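Thiol transferase (Phanerochaete chrysosporium, PDB 4F0B) is a Ure2p-class glutathione transferase that binds oxidized glutathione and probably catalyses glutathione-dependent thiol transfer. Local coordinates at residues Lys52-Asn55 and Asp60-Leu63; Pro128-Ala133 and Arg157-Leu162; Asn134-Tyr139 and Pro145-Arg150. All blocks are in the same frame, centred on the assembly; numbering follows the deposited sequence.

Contact 1. Residues Lys52-Asn55 and Asp60-Leu63; sequences KVHN and DWFL
His54 and Trp61 approach with their CA atoms 8.9 Å apart, the loop segment Lys52-Asn55 passing the short, weakly bonded helical turn Asp60-Leu63 at a separation that side chains must bridge. Trp61 does most of the bridging. Its indole NE1 donates to the backbone O of His54 over 2.9 Å with an N-H...O angle of 157°; the oxygen lies close to the indole plane, whereas the donor stands well above the carbonyl plane. His54 meets Trp61 a second time through its imidazole, which lies over one face of the five-membered ring in an offset stack, centroids of the His54 ring and that pyrrole ring 3.9 Å apart and planes tilted by only 11°. The indole enters this position with CG between the backbone N and the carbonyl carbon (chi1 69°), which turns its N-H edge to the loop. His54 NE2 comes within 3.1 Å of Trp61 NE1, but as part of the stack, at an angle too poor for a hydrogen bond. Asn55 adds its OD1, 3.5 Å from Trp61 CZ2, and this oxygen also takes a weak bond from His54 ND1, which may help set the imidazole's rotation. A leucine in place of Trp61 would probably leave the His54 carbonyl without its indole donor and the imidazole without its flat partner and freer to turn. Ser59 OG also bonds to His54 O, and Met43 packs against Asn55 and Trp61. This surface contact ties together the connection that follows strand 38-42 in the thioredoxin-like N-terminal domain of the glutathione transferase fold.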
loop_
_atom_site.group_PDB
_atom_site.type_symbol
_atom_site.label_atom_id
_atom_site.label_comp_id
_atom_site.label_asym_id
_atom_site.label_seq_id
_atom_site.Cartn_x
_atom_site.Cartn_y
_atom_site.Cartn_z
ATOM N N LYS A 52 -25.117 -14.898 -6.970
ATOM C CA LYS A 52 -26.234 -15.482 -6.223
ATOM C C LYS A 52 -26.793 -14.551 -5.144
ATOM O O LYS A 52 -27.849 -14.813 -4.561
ATOM C CB LYS A 52 -25.777 -16.762 -5.522
ATOM C CG LYS A 52 -25.430 -17.925 -6.438
ATOM C CD LYS A 52 -24.602 -18.951 -5.657
ATOM C CE LYS A 52 -24.792 -20.363 -6.172
ATOM N NZ LYS A 52 -24.567 -20.509 -7.645
ATOM N N VAL A 53 -26.045 -13.489 -4.866
ATOM C CA VAL A 53 -26.374 -12.496 -3.821
ATOM C C VAL A 53 -26.136 -11.113 -4.460
ATOM O O VAL A 53 -25.131 -10.925 -5.151
ATOM C CB VAL A 53 -25.398 -12.683 -2.585
ATOM C CG1 VAL A 53 -25.603 -11.601 -1.540
ATOM C CG2 VAL A 53 -25.524 -14.100 -1.954
ATOM N N HIS A 54 -27.046 -10.148 -4.264
ATOM C CA HIS A 54 -26.834 -8.803 -4.814
ATOM C C HIS A 54 -25.617 -8.111 -4.142
ATOM O O HIS A 54 -24.748 -7.558 -4.810
ATOM C CB HIS A 54 -28.101 -7.919 -4.647
ATOM C CG HIS A 54 -27.903 -6.503 -5.095
ATOM N ND1 HIS A 54 -27.712 -5.464 -4.207
ATOM C CD2 HIS A 54 -27.877 -5.946 -6.335
ATOM C CE1 HIS A 54 -27.547 -4.338 -4.881
ATOM N NE2 HIS A 54 -27.672 -4.604 -6.172
ATOM N N ASN A 55 -25.576 -8.165 -2.809
ATOM C CA ASN A 55 -24.479 -7.548 -2.052
ATOM C C ASN A 55 -23.291 -8.519 -1.992
ATOM O O ASN A 55 -23.082 -9.218 -1.000
ATOM C CB ASN A 55 -24.946 -7.131 -0.655
ATOM C CG ASN A 55 -25.894 -5.931 -0.681
ATOM O OD1 ASN A 55 -25.962 -5.203 -1.673
ATOM N ND2 ASN A 55 -26.598 -5.695 0.430
ATOM N N ASP A 60 -21.451 -6.511 -10.733
ATOM C CA ASP A 60 -21.136 -5.391 -11.602
ATOM C C ASP A 60 -21.425 -4.011 -10.989
ATOM O O ASP A 60 -20.634 -3.081 -11.140
ATOM C CB ASP A 60 -21.875 -5.565 -12.932
ATOM C CG ASP A 60 -21.403 -4.601 -13.967
ATOM O OD1 ASP A 60 -20.271 -4.793 -14.442
ATOM O OD2 ASP A 60 -22.144 -3.644 -14.291
ATOM N N TRP A 61 -22.569 -3.864 -10.315
ATOM C CA TRP A 61 -22.889 -2.564 -9.726
ATOM C C TRP A 61 -21.805 -2.120 -8.749
ATOM O O TRP A 61 -21.481 -0.929 -8.665
ATOM C CB TRP A 61 -24.265 -2.547 -9.028
ATOM C CG TRP A 61 -24.327 -3.375 -7.779
ATOM C CD1 TRP A 61 -24.718 -4.691 -7.665
ATOM C CD2 TRP A 61 -23.938 -2.956 -6.457
ATOM N NE1 TRP A 61 -24.598 -5.104 -6.355
ATOM C CE2 TRP A 61 -24.135 -4.054 -5.593
ATOM C CE3 TRP A 61 -23.469 -1.750 -5.924
ATOM C CZ2 TRP A 61 -23.859 -3.987 -4.213
ATOM C CZ3 TRP A 61 -23.185 -1.689 -4.540
ATOM C CH2 TRP A 61 -23.390 -2.798 -3.713
ATOM N N PHE A 62 -21.200 -3.071 -8.036
ATOM C CA PHE A 62 -20.207 -2.696 -7.045
ATOM C C PHE A 62 -18.882 -2.360 -7.692
ATOM O O PHE A 62 -18.109 -1.566 -7.148
ATOM C CB PHE A 62 -20.062 -3.793 -5.994
ATOM C CG PHE A 62 -19.096 -3.437 -4.880
ATOM C CD1 PHE A 62 -19.390 -2.417 -3.997
ATOM C CD2 PHE A 62 -17.909 -4.161 -4.720
ATOM C CE1 PHE A 62 -18.503 -2.105 -2.959
ATOM C CE2 PHE A 62 -17.014 -3.874 -3.697
ATOM C CZ PHE A 62 -17.317 -2.833 -2.812
ATOM N N LEU A 63 -18.602 -2.940 -8.859
ATOM C CA LEU A 63 -17.357 -2.666 -9.559
ATOM C C LEU A 63 -17.280 -1.180 -9.960
ATOM O O LEU A 63 -16.182 -0.647 -10.128
ATOM C CB LEU A 63 -17.186 -3.645 -10.748
ATOM C CG LEU A 63 -17.043 -5.130 -10.355
ATOM C CD1 LEU A 63 -16.892 -6.036 -11.584
ATOM C CD2 LEU A 63 -15.838 -5.311 -9.430
#

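Contact 2. Residues Pro128-Ala133 and Arg157-Leu162; sequences PMQGQA and RLYRVL. With GDS (oxidized glutathione disulfide), chain C.
Met129 and Leu158 mark the closest backbone approach, CA to CA 8.7 Å, of two helical segments joined by one apolar and one polar pair of side chains. Pro128 begins the first segment at a kink, its N lacking a bond to the preceding turn. Its ring atoms lie against the bound glutathione disulfide, with Pro128 CG 3.4 Å from the carboxylate atom OE6 of the ligand. At Met129 the inner part of the side chain does the touching: CB lies 3.8 Å from CD1 of Leu158, while bends at chi2 and chi3 lead the thioether away. Gln130 carries the polar contact. With CG anti to the backbone N (chi1 -167°) and the chain extended beyond it, the residue brings OE1 to the phenol of Tyr159, whose OH donates over 2.7 Å. The oxygen sits at the ring's edge, near its plane, and the amide is turned 67° from the ring. Trp186 O and Thr193 OG1 accept from Gln130 NE2, so both ends of this buried amide are engaged and its flip is probably fixed. Gly131 presents its bare CA to the disulfide, 3.2 Å from ligand O5, where a CB would clash. Gln132 folds back, NE2 donating to Pro128 O over 3.0 Å, an oxygen that also receives Gln132 N; the OE1 of Gln132 bonds to Tyr151 OH and Arg150 NH2 of the second subunit. Helix 109-139 therefore meets the ligand and the second subunit as well as helix 145-166, where Tyr159 also packs on Trp186 of helix 178-187 and Leu158 on Phe121 of helix 109-139.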
loop_
_atom_site.group_PDB
_atom_site.type_symbol
_atom_site.label_atom_id
_atom_site.label_comp_id
_atom_site.label_asym_id
_atom_site.label_seq_id
_atom_site.Cartn_x
_atom_site.Cartn_y
_atom_site.Cartn_z
ATOM N N PRO A 128 -0.824 -7.644 3.141
ATOM C CA PRO A 128 -0.628 -8.701 2.131
ATOM C C PRO A 128 -0.011 -9.959 2.766
ATOM O O PRO A 128 -0.473 -11.078 2.479
ATOM C CB PRO A 128 0.339 -8.058 1.139
ATOM C CG PRO A 128 -0.058 -6.562 1.193
ATOM C CD PRO A 128 -0.349 -6.330 2.669
ATOM N N MET A 129 1.039 -9.814 3.579
ATOM C CA MET A 129 1.761 -11.004 4.046
ATOM C C MET A 129 1.019 -11.758 5.144
ATOM O O MET A 129 0.947 -12.997 5.109
ATOM C CB MET A 129 3.151 -10.620 4.517
ATOM C CG MET A 129 4.016 -10.048 3.417
ATOM S SD MET A 129 4.382 -11.206 2.057
ATOM C CE MET A 129 3.221 -10.701 0.806
ATOM N N GLN A 130 0.374 -11.016 6.061
ATOM C CA GLN A 130 -0.426 -11.685 7.073
ATOM C C GLN A 130 -1.683 -12.291 6.418
ATOM O O GLN A 130 -2.125 -13.377 6.814
ATOM C CB GLN A 130 -0.775 -10.717 8.199
ATOM C CG GLN A 130 -1.339 -11.447 9.447
ATOM C CD GLN A 130 -1.732 -10.493 10.532
ATOM O OE1 GLN A 130 -1.248 -9.360 10.572
ATOM N NE2 GLN A 130 -2.612 -10.927 11.407
ATOM N N GLY A 131 -2.157 -11.664 5.335
ATOM C CA GLY A 131 -3.278 -12.221 4.591
ATOM C C GLY A 131 -2.888 -13.541 3.928
ATOM O O GLY A 131 -3.708 -14.470 3.850
ATOM N N GLN A 132 -1.630 -13.651 3.471
ATOM C CA GLN A 132 -1.180 -14.912 2.860
ATOM C C GLN A 132 -1.001 -15.946 3.952
ATOM O O GLN A 132 -1.289 -17.126 3.728
ATOM C CB GLN A 132 0.124 -14.742 2.079
ATOM C CG GLN A 132 0.056 -13.716 0.915
ATOM C CD GLN A 132 -1.290 -13.669 0.225
ATOM O OE1 GLN A 132 -1.685 -14.601 -0.495
ATOM N NE2 GLN A 132 -2.012 -12.584 0.449
ATOM N N ALA A 133 -0.479 -15.533 5.114
ATOM C CA ALA A 133 -0.377 -16.476 6.229
ATOM C C ALA A 133 -1.744 -17.038 6.604
ATOM O O ALA A 133 -1.905 -18.235 6.780
ATOM C CB ALA A 133 0.260 -15.796 7.440
ATOM N N ARG A 157 8.642 -11.109 10.917
ATOM C CA ARG A 157 9.626 -10.082 10.597
ATOM C C ARG A 157 8.966 -8.699 10.582
ATOM O O ARG A 157 9.518 -7.733 11.136
ATOM C CB ARG A 157 10.299 -10.366 9.234
ATOM C CG ARG A 157 11.471 -9.463 8.920
ATOM C CD ARG A 157 11.873 -9.572 7.473
ATOM N NE ARG A 157 10.857 -8.986 6.591
ATOM C CZ ARG A 157 10.714 -7.676 6.391
ATOM N NH1 ARG A 157 11.556 -6.806 6.953
ATOM N NH2 ARG A 157 9.761 -7.231 5.574
ATOM N N LEU A 158 7.815 -8.589 9.936
ATOM C CA LEU A 158 7.098 -7.312 9.876
ATOM C C LEU A 158 6.644 -6.850 11.257
ATOM O O LEU A 158 6.746 -5.640 11.570
ATOM C CB LEU A 158 5.908 -7.460 8.955
ATOM C CG LEU A 158 6.269 -7.584 7.465
ATOM C CD1 LEU A 158 5.075 -8.170 6.710
ATOM C CD2 LEU A 158 6.706 -6.231 6.856
ATOM N N TYR A 159 6.160 -7.782 12.085
ATOM C CA TYR A 159 5.786 -7.412 13.451
ATOM C C TYR A 159 6.981 -7.033 14.313
ATOM O O TYR A 159 6.804 -6.233 15.231
ATOM C CB TYR A 159 4.870 -8.474 14.101
ATOM C CG TYR A 159 3.435 -8.279 13.666
ATOM C CD1 TYR A 159 2.900 -8.919 12.564
ATOM C CD2 TYR A 159 2.613 -7.378 14.343
ATOM C CE1 TYR A 159 1.579 -8.729 12.185
ATOM C CE2 TYR A 159 1.291 -7.174 13.939
ATOM C CZ TYR A 159 0.787 -7.880 12.891
ATOM O OH TYR A 159 -0.541 -7.670 12.500
ATOM N N ARG A 160 8.180 -7.538 14.001
ATOM C CA ARG A 160 9.353 -7.123 14.744
ATOM C C ARG A 160 9.680 -5.677 14.376
ATOM O O ARG A 160 10.044 -4.866 15.259
ATOM C CB ARG A 160 10.531 -8.035 14.387
ATOM C CG ARG A 160 11.831 -7.641 15.139
ATOM C CD ARG A 160 11.690 -7.797 16.669
ATOM N NE ARG A 160 11.295 -9.163 17.019
ATOM C CZ ARG A 160 10.554 -9.483 18.084
ATOM N NH1 ARG A 160 10.141 -8.548 18.935
ATOM N NH2 ARG A 160 10.244 -10.761 18.311
ATOM N N VAL A 161 9.544 -5.322 13.099
ATOM C CA VAL A 161 9.703 -3.923 12.697
ATOM C C VAL A 161 8.711 -3.037 13.486
ATOM O O VAL A 161 9.090 -1.984 14.053
ATOM C CB VAL A 161 9.456 -3.735 11.187
ATOM C CG1 VAL A 161 9.452 -2.232 10.800
ATOM C CG2 VAL A 161 10.554 -4.492 10.371
ATOM N N LEU A 162 7.445 -3.444 13.567
ATOM C CA LEU A 162 6.439 -2.647 14.291
ATOM C C LEU A 162 6.764 -2.595 15.787
ATOM O O LEU A 162 6.658 -1.508 16.421
ATOM C CB LEU A 162 5.055 -3.234 14.050
ATOM C CG LEU A 162 3.913 -2.494 14.725
ATOM C CD1 LEU A 162 3.785 -1.083 14.165
ATOM C CD2 LEU A 162 2.642 -3.285 14.437
HETATM N N1 GDS C . -5.707 -3.726 -0.517
HETATM C CA1 GDS C . -7.168 -3.834 -0.210
HETATM C C1 GDS C . -7.496 -2.810 0.910
HETATM O OE1 GDS C . -6.588 -2.486 1.706
HETATM O OE2 GDS C . -8.653 -2.350 0.941
HETATM C CB1 GDS C . -7.476 -5.247 0.311
HETATM C CG1 GDS C . -8.983 -5.465 0.537
HETATM C CD1 GDS C . -9.255 -6.950 0.736
HETATM O O1 GDS C . -8.401 -7.828 0.755
HETATM N N2 GDS C . -10.587 -7.276 0.828
HETATM C CA2 GDS C . -11.056 -8.652 1.036
HETATM C C2 GDS C . -12.107 -8.982 -0.000
HETATM O O2 GDS C . -12.999 -8.155 -0.322
HETATM C CB2 GDS C . -11.693 -8.864 2.407
HETATM S SG2 GDS C . -10.654 -8.414 3.799
HETATM N N3 GDS C . -12.011 -10.223 -0.514
HETATM C CA3 GDS C . -12.999 -10.670 -1.501
HETATM C C3 GDS C . -12.377 -11.259 -2.714
HETATM O OE3 GDS C . -13.167 -11.621 -3.609
HETATM O OE4 GDS C . -11.121 -11.340 -2.786
HETATM N N4 GDS C . -6.137 -9.146 1.964
HETATM C CA4 GDS C . -4.753 -8.802 1.682
HETATM C C4 GDS C . -4.402 -7.301 1.950
HETATM O OE5 GDS C . -5.090 -6.634 2.750
HETATM O OE6 GDS C . -3.420 -6.868 1.323
HETATM C C5 GDS C . -6.437 -10.368 2.411
HETATM O O5 GDS C . -5.561 -11.245 2.602
HETATM C CA5 GDS C . -7.905 -10.667 2.663
HETATM N N5 GDS C . -8.209 -12.057 2.248
HETATM C CB5 GDS C . -8.140 -10.426 4.171
HETATM S SG5 GDS C . -9.884 -10.493 4.565
HETATM C CA6 GDS C . -8.855 -13.601 -1.625
HETATM C C6 GDS C . -7.566 -14.448 -1.661
HETATM O OE7 GDS C . -6.522 -13.959 -1.176
HETATM O OE8 GDS C . -7.639 -15.564 -2.235
HETATM N N6 GDS C . -9.538 -13.773 -2.905
HETATM C CB6 GDS C . -9.782 -14.065 -0.457
HETATM C CG6 GDS C . -9.265 -13.815 0.991
HETATM C CD6 GDS C . -9.126 -12.346 1.268
HETATM O O6 GDS C . -9.717 -11.452 0.682
#

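Contact 3. Residues Asn134-Tyr139 and Pro145-Arg150; sequences NHFNLY and PYAINR. With GDS (oxidized glutathione disulfide), chain D.
Ala147 sets its methyl over the face of the Phe136 ring, CB 3.5 Å from the ring centroid and 9° off the normal, a CH-pi contact over the centre of the ring. Phe136 is placed for it by CG lying anti to the carbonyl carbon (chi1 -73°); the opposite face is backed by CD2 of His135, so the ring is held between a methyl and an imidazole edge atom. Ile148 takes the flank of the same residue. Its CG1 stands 3.8 Å from Phe136 CB and also rests against Phe136 O, while CG2, anti to the backbone N, points its methyl at Asn137 OD1, 3.6 Å away. The amide nitrogen of Asn137 is committed elsewhere, ND2 donating to Thr193 O. These contacts join the end of helix 109-139, which closes with a wider pi-type turn, to the start of helix 145-166: the connection between two consecutive helices of the all-helical C-terminal domain of glutathione transferases, the segment axes 8.4 Å apart at an angle of 122°. Farther along the second helix, Arg150 runs out extended from CG to NE and meets a carboxylate of the second glutathione disulfide with paired bonds, NH1 to OE8 and NH2 to OE7 of that ligand, each 2.9 Å. The carboxylate carbon lies at the guanidinium's edge, in its plane, a two-pronged grip on a ligand also hydrogen-bonded by Glu83 and Thr84 of the second subunit.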
loop_
_atom_site.group_PDB
_atom_site.type_symbol
_atom_site.label_atom_id
_atom_site.label_comp_id
_atom_site.label_asym_id
_atom_site.label_seq_id
_atom_site.Cartn_x
_atom_site.Cartn_y
_atom_site.Cartn_z
ATOM N N ASN A 134 -2.752 -16.159 6.656
ATOM C CA ASN A 134 -4.093 -16.632 6.952
ATOM C C ASN A 134 -4.572 -17.561 5.859
ATOM O O ASN A 134 -5.169 -18.608 6.145
ATOM C CB ASN A 134 -5.041 -15.446 7.030
ATOM C CG ASN A 134 -4.938 -14.696 8.348
ATOM O OD1 ASN A 134 -4.201 -15.085 9.254
ATOM N ND2 ASN A 134 -5.685 -13.580 8.438
ATOM N N HIS A 135 -4.293 -17.206 4.600
ATOM C CA HIS A 135 -4.744 -18.096 3.524
ATOM C C HIS A 135 -4.173 -19.515 3.701
ATOM O O HIS A 135 -4.905 -20.490 3.757
ATOM C CB HIS A 135 -4.355 -17.592 2.142
ATOM C CG HIS A 135 -4.861 -18.510 1.076
ATOM N ND1 HIS A 135 -6.201 -18.577 0.757
ATOM C CD2 HIS A 135 -4.245 -19.472 0.347
ATOM C CE1 HIS A 135 -6.380 -19.511 -0.156
ATOM N NE2 HIS A 135 -5.214 -20.077 -0.416
ATOM N N PHE A 136 -2.861 -19.620 3.838
ATOM C CA PHE A 136 -2.249 -20.949 3.889
ATOM C C PHE A 136 -2.502 -21.682 5.207
ATOM O O PHE A 136 -2.670 -22.895 5.213
ATOM C CB PHE A 136 -0.759 -20.869 3.546
ATOM C CG PHE A 136 -0.501 -20.624 2.092
ATOM C CD1 PHE A 136 -0.683 -21.643 1.157
ATOM C CD2 PHE A 136 -0.120 -19.354 1.675
ATOM C CE1 PHE A 136 -0.440 -21.410 -0.215
ATOM C CE2 PHE A 136 0.116 -19.106 0.323
ATOM C CZ PHE A 136 -0.049 -20.128 -0.621
ATOM N N ASN A 137 -2.538 -20.939 6.309
ATOM C CA ASN A 137 -2.661 -21.591 7.605
ATOM C C ASN A 137 -4.112 -21.896 7.963
ATOM O O ASN A 137 -4.373 -22.866 8.676
ATOM C CB ASN A 137 -2.025 -20.708 8.667
ATOM C CG ASN A 137 -1.655 -21.474 9.920
ATOM O OD1 ASN A 137 -1.339 -22.666 9.869
ATOM N ND2 ASN A 137 -1.682 -20.782 11.053
ATOM N N LEU A 138 -5.047 -21.091 7.477
ATOM C CA LEU A 138 -6.423 -21.178 7.950
ATOM C C LEU A 138 -7.412 -21.613 6.877
ATOM O O LEU A 138 -8.400 -22.257 7.204
ATOM C CB LEU A 138 -6.912 -19.818 8.504
ATOM C CG LEU A 138 -6.003 -19.083 9.518
ATOM C CD1 LEU A 138 -6.619 -17.719 9.969
ATOM C CD2 LEU A 138 -5.730 -19.948 10.726
ATOM N N TYR A 139 -7.196 -21.218 5.620
ATOM C CA TYR A 139 -8.289 -21.340 4.634
ATOM C C TYR A 139 -8.015 -22.240 3.438
ATOM O O TYR A 139 -8.968 -22.748 2.853
ATOM C CB TYR A 139 -8.706 -19.943 4.137
ATOM C CG TYR A 139 -9.198 -19.048 5.242
ATOM C CD1 TYR A 139 -10.318 -19.400 5.988
ATOM C CD2 TYR A 139 -8.541 -17.877 5.560
ATOM C CE1 TYR A 139 -10.785 -18.576 7.013
ATOM C CE2 TYR A 139 -8.972 -17.057 6.572
ATOM C CZ TYR A 139 -10.091 -17.423 7.299
ATOM O OH TYR A 139 -10.546 -16.607 8.314
ATOM N N PRO A 145 3.263 -26.793 4.105
ATOM C CA PRO A 145 4.110 -26.283 5.181
ATOM C C PRO A 145 5.095 -25.216 4.712
ATOM O O PRO A 145 5.291 -24.244 5.426
ATOM C CB PRO A 145 4.833 -27.539 5.694
ATOM C CG PRO A 145 3.799 -28.619 5.446
ATOM C CD PRO A 145 3.183 -28.265 4.102
ATOM N N TYR A 146 5.673 -25.353 3.525
ATOM C CA TYR A 146 6.601 -24.317 3.070
ATOM C C TYR A 146 5.941 -22.935 3.054
ATOM O O TYR A 146 6.548 -21.936 3.454
ATOM C CB TYR A 146 7.166 -24.648 1.660
ATOM C CG TYR A 146 7.995 -23.506 1.129
ATOM C CD1 TYR A 146 9.300 -23.328 1.539
ATOM C CD2 TYR A 146 7.440 -22.545 0.269
ATOM C CE1 TYR A 146 10.055 -22.261 1.102
ATOM C CE2 TYR A 146 8.165 -21.457 -0.175
ATOM C CZ TYR A 146 9.484 -21.319 0.242
ATOM O OH TYR A 146 10.254 -20.254 -0.148
ATOM N N ALA A 147 4.723 -22.868 2.526
ATOM C CA ALA A 147 4.033 -21.602 2.410
ATOM C C ALA A 147 3.527 -21.070 3.731
ATOM O O ALA A 147 3.644 -19.868 3.988
ATOM C CB ALA A 147 2.876 -21.735 1.420
ATOM N N ILE A 148 2.999 -21.952 4.574
ATOM C CA ILE A 148 2.593 -21.569 5.911
ATOM C C ILE A 148 3.808 -20.943 6.634
ATOM O O ILE A 148 3.721 -19.846 7.211
ATOM C CB ILE A 148 2.070 -22.773 6.690
ATOM C CG1 ILE A 148 0.745 -23.267 6.069
ATOM C CG2 ILE A 148 1.889 -22.438 8.192
ATOM C CD1 ILE A 148 0.258 -24.633 6.617
ATOM N N ASN A 149 4.946 -21.618 6.594
ATOM C CA ASN A 149 6.117 -21.095 7.285
ATOM C C ASN A 149 6.627 -19.802 6.653
ATOM O O ASN A 149 7.012 -18.861 7.355
ATOM C CB ASN A 149 7.218 -22.154 7.328
ATOM C CG ASN A 149 6.850 -23.312 8.215
ATOM O OD1 ASN A 149 6.038 -23.167 9.121
ATOM N ND2 ASN A 149 7.446 -24.470 7.962
ATOM N N ARG A 150 6.651 -19.737 5.328
ATOM C CA ARG A 150 7.137 -18.507 4.689
ATOM C C ARG A 150 6.361 -17.291 5.185
ATOM O O ARG A 150 6.935 -16.257 5.565
ATOM C CB ARG A 150 7.018 -18.591 3.160
ATOM C CG ARG A 150 7.115 -17.234 2.488
ATOM C CD ARG A 150 7.360 -17.398 0.965
ATOM N NE ARG A 150 7.260 -16.131 0.252
ATOM C CZ ARG A 150 8.220 -15.204 0.194
ATOM N NH1 ARG A 150 9.407 -15.390 0.800
ATOM N NH2 ARG A 150 7.956 -14.062 -0.435
HETATM N N1 GDS D . 6.445 -2.217 -0.093
HETATM C CA1 GDS D . 7.886 -1.908 -0.406
HETATM C C1 GDS D . 7.933 -0.668 -1.316
HETATM O OE1 GDS D . 6.949 -0.460 -2.085
HETATM O OE2 GDS D . 8.929 0.094 -1.218
HETATM C CB1 GDS D . 8.524 -3.096 -1.091
HETATM C CG1 GDS D . 10.060 -2.921 -1.310
HETATM C CD1 GDS D . 10.680 -4.230 -1.660
HETATM O O1 GDS D . 10.053 -5.294 -1.727
HETATM N N2 GDS D . 12.030 -4.154 -1.858
HETATM C CA2 GDS D . 12.792 -5.345 -2.182
HETATM C C2 GDS D . 13.929 -5.528 -1.184
HETATM O O2 GDS D . 14.630 -4.562 -0.749
HETATM C CB2 GDS D . 13.480 -5.250 -3.544
HETATM S SG2 GDS D . 12.260 -4.959 -4.895
HETATM N N3 GDS D . 14.180 -6.819 -0.839
HETATM C CA3 GDS D . 15.291 -7.174 0.067
HETATM C C3 GDS D . 14.898 -8.030 1.242
HETATM O OE3 GDS D . 15.811 -8.289 2.047
HETATM O OE4 GDS D . 13.720 -8.411 1.317
HETATM N N4 GDS D . 8.177 -6.968 -3.206
HETATM C CA4 GDS D . 6.714 -6.977 -2.911
HETATM C C4 GDS D . 6.068 -5.634 -3.012
HETATM O OE5 GDS D . 6.623 -4.733 -3.682
HETATM O OE6 GDS D . 4.974 -5.552 -2.447
HETATM C C5 GDS D . 8.758 -8.057 -3.713
HETATM O O5 GDS D . 8.109 -9.097 -4.002
HETATM C CA5 GDS D . 10.266 -7.949 -3.955
HETATM N N5 GDS D . 10.849 -9.246 -3.655
HETATM C CB5 GDS D . 10.416 -7.566 -5.439
HETATM S SG5 GDS D . 12.162 -7.083 -5.849
HETATM C CA6 GDS D . 11.932 -10.963 0.065
HETATM C C6 GDS D . 10.895 -12.080 0.043
HETATM O OE7 GDS D . 9.958 -12.000 -0.775
HETATM O OE8 GDS D . 11.038 -13.001 0.857
HETATM N N6 GDS D . 12.724 -11.007 1.303
HETATM C CB6 GDS D . 12.880 -11.087 -1.149
HETATM C CG6 GDS D . 12.236 -10.840 -2.535
HETATM C CD6 GDS D . 11.755 -9.416 -2.695
HETATM O O6 GDS D . 12.139 -8.471 -2.028
#

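Reading from the N terminus, contact 1 comes first and closes a short loop of four residues after strand 38-42, within the thioredoxin-like domain. It is complete before the chain enters helix 109-139, and its nearest atoms stay about 17 Å from contact 3 and about 18 Å from contact 2. The other two share a pair of helices: contact 3 closes the five-residue turn between helices 109-139 and 145-166, and contact 2 encloses it, joining the same helices farther from that turn. Their centres are 13 Å apart, their segments adjoin in sequence, and both touch the second subunit, so this helix pair of the C-terminal domain also takes part in the contact between subunits.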